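Local coordinates for protein kappa-carrageenase (Pseudoalteromonas carrageenovora, PDB 1DYP) that cleaves the internal beta-1,4 linkages of kappa-carrageenan, between D-galactose 4-sulfate and 3,6-anhydro-D-galactose, by hydrolysis through this family 16 catalytic domain, at residues Q34-Y38 against F117-S121. The protein carries 1 engineered substitution. Residues are numbered along the deposited sequence; the frame is centred on the assembly and turned at random.
Sequences QTENY and FWMYS
The phenol oxygen of Y120 is gripped by three groups at once. It gives its proton to E36 OE2, 2.6 Å from Y120 OH, and accepts from a water lying 2.7 Å from that same oxygen and from NZ of K90. The carboxylate receives the bond on the syn lone pair of OE2, its plane turned 53° from the phenol ring, while E36 OE1 forms a salt bridge with K90; the lysine is therefore shared by acid and phenol, and its charge would be expected to favour the ionised carboxylate. A bend at chi2 (-71°) brings the carboxylate of E36 to the phenol. The water also bonds to T35 OG1 at 2.7 Å and to Y38 OH at 3.1 Å, so that it joins three hydroxyls, while the backbones stay well apart. A phenylalanine in place of Y120 would probably leave E36 OE2 without its hydroxyl donor and the water without this acceptor. In the jelly-roll beta-sandwich of family 16 hydrolases, the contact sets the 34-38 loop against strand 113-120, beside the active site: the indole of W118 touches D139 and the nucleophile E137, both on the neighbouring strand 133-139. Y38 meets this indole end on, its OH lying in the indole plane at the benzo edge, 3.2 Å from W118 CZ2. W118 CH2 in turn sits 3.5 Å above one face of the Y120 ring, displaced toward the rim, and at the far side of the indole NE1 bonds to S230 OG on strand 225-233.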
loop_
_atom_site.group_PDB
_atom_site.type_symbol
_atom_site.label_atom_id
_atom_site.label_comp_id
_atom_site.label_asym_id
_atom_site.label_seq_id
_atom_site.Cartn_x
_atom_site.Cartn_y
_atom_site.Cartn_z
ATOM N N GLN A 34 9.410 5.192 -9.253
ATOM C CA GLN A 34 9.038 6.600 -9.225
ATOM C C GLN A 34 7.746 6.735 -10.012
ATOM O O GLN A 34 7.738 7.173 -11.162
ATOM C CB GLN A 34 10.143 7.465 -9.834
ATOM C CG GLN A 34 9.920 8.957 -9.636
ATOM C CD GLN A 34 11.131 9.787 -10.013
ATOM O OE1 GLN A 34 12.186 9.695 -9.381
ATOM N NE2 GLN A 34 10.986 10.606 -11.050
ATOM N N THR A 35 6.654 6.333 -9.372
ATOM C CA THR A 35 5.329 6.351 -9.973
ATOM C C THR A 35 4.675 7.723 -9.948
ATOM O O THR A 35 5.287 8.713 -9.546
ATOM C CB THR A 35 4.395 5.380 -9.240
ATOM O OG1 THR A 35 4.149 5.870 -7.915
ATOM C CG2 THR A 35 5.034 3.999 -9.152
ATOM N N GLU A 36 3.420 7.768 -10.382
ATOM C CA GLU A 36 2.667 9.011 -10.390
ATOM C C GLU A 36 2.569 9.483 -8.944
ATOM O O GLU A 36 2.508 8.666 -8.024
ATOM C CB GLU A 36 1.271 8.786 -10.990
ATOM C CG GLU A 36 0.234 8.075 -10.102
ATOM C CD GLU A 36 0.491 6.585 -9.877
ATOM O OE1 GLU A 36 1.278 5.966 -10.627
ATOM O OE2 GLU A 36 -0.128 6.023 -8.946
ATOM N N ASN A 37 2.569 10.795 -8.743
ATOM C CA ASN A 37 2.499 11.349 -7.398
ATOM C C ASN A 37 1.088 11.575 -6.887
ATOM O O ASN A 37 0.148 11.768 -7.654
ATOM C CB ASN A 37 3.266 12.669 -7.321
ATOM C CG ASN A 37 4.761 12.481 -7.454
ATOM O OD1 ASN A 37 5.351 11.636 -6.781
ATOM N ND2 ASN A 37 5.385 13.273 -8.317
ATOM N N TYR A 38 0.963 11.543 -5.568
ATOM C CA TYR A 38 -0.302 11.767 -4.890
ATOM C C TYR A 38 0.016 12.041 -3.429
ATOM O O TYR A 38 1.186 12.049 -3.042
ATOM C CB TYR A 38 -1.224 10.555 -5.057
ATOM C CG TYR A 38 -0.584 9.216 -4.775
ATOM C CD1 TYR A 38 -0.478 8.729 -3.472
ATOM C CD2 TYR A 38 -0.095 8.427 -5.816
ATOM C CE1 TYR A 38 0.097 7.484 -3.217
ATOM C CE2 TYR A 38 0.484 7.185 -5.571
ATOM C CZ TYR A 38 0.575 6.720 -4.273
ATOM O OH TYR A 38 1.141 5.489 -4.034
ATOM N N PHE A 117 2.055 -2.141 2.087
ATOM C CA PHE A 117 2.186 -3.220 1.124
ATOM C C PHE A 117 0.750 -3.307 0.634
ATOM O O PHE A 117 -0.166 -3.611 1.398
ATOM C CB PHE A 117 2.637 -4.511 1.813
ATOM C CG PHE A 117 2.689 -5.707 0.901
ATOM C CD1 PHE A 117 3.095 -5.585 -0.426
ATOM C CD2 PHE A 117 2.353 -6.964 1.385
ATOM C CE1 PHE A 117 3.165 -6.701 -1.260
ATOM C CE2 PHE A 117 2.421 -8.087 0.566
ATOM C CZ PHE A 117 2.828 -7.956 -0.760
ATOM N N TRP A 118 0.554 -3.009 -0.642
ATOM C CA TRP A 118 -0.786 -2.979 -1.196
ATOM C C TRP A 118 -0.765 -3.151 -2.703
ATOM O O TRP A 118 0.286 -3.354 -3.303
ATOM C CB TRP A 118 -1.430 -1.634 -0.836
ATOM C CG TRP A 118 -0.612 -0.436 -1.271
ATOM C CD1 TRP A 118 0.690 -0.173 -0.957
ATOM C CD2 TRP A 118 -1.051 0.653 -2.093
ATOM N NE1 TRP A 118 1.093 1.009 -1.534
ATOM C CE2 TRP A 118 0.042 1.536 -2.237
ATOM C CE3 TRP A 118 -2.262 0.968 -2.720
ATOM C CZ2 TRP A 118 -0.038 2.716 -2.985
ATOM C CZ3 TRP A 118 -2.343 2.146 -3.465
ATOM C CH2 TRP A 118 -1.236 3.002 -3.589
HETATM N N MSE A 119 -1.940 -3.086 -3.306
HETATM C CA MSE A 119 -2.049 -3.202 -4.751
HETATM C C MSE A 119 -3.249 -2.379 -5.180
HETATM O O MSE A 119 -4.254 -2.300 -4.468
HETATM C CB MSE A 119 -2.199 -4.670 -5.178
HETATM C CG MSE A 119 -3.417 -5.394 -4.622
HETATM SE SE MSE A 119 -3.341 -7.303 -4.953
HETATM C CE MSE A 119 -2.456 -7.833 -3.311
ATOM N N TYR A 120 -3.136 -1.740 -6.334
ATOM C CA TYR A 120 -4.226 -0.914 -6.811
ATOM C C TYR A 120 -4.283 -0.897 -8.318
ATOM O O TYR A 120 -3.279 -1.106 -8.998
ATOM C CB TYR A 120 -4.089 0.519 -6.278
ATOM C CG TYR A 120 -2.908 1.305 -6.814
ATOM C CD1 TYR A 120 -1.595 0.941 -6.505
ATOM C CD2 TYR A 120 -3.108 2.444 -7.595
ATOM C CE1 TYR A 120 -0.513 1.699 -6.954
ATOM C CE2 TYR A 120 -2.036 3.205 -8.051
ATOM C CZ TYR A 120 -0.743 2.831 -7.726
ATOM O OH TYR A 120 0.317 3.598 -8.165
ATOM N N SER A 121 -5.479 -0.642 -8.827
ATOM C CA SER A 121 -5.710 -0.594 -10.258
ATOM C C SER A 121 -5.737 0.846 -10.722
ATOM O O SER A 121 -5.635 1.781 -9.928
ATOM C CB SER A 121 -7.061 -1.225 -10.588
ATOM O OG SER A 121 -8.118 -0.395 -10.125
HETATM O O HOH W 1 2.399 4.308 -6.557
#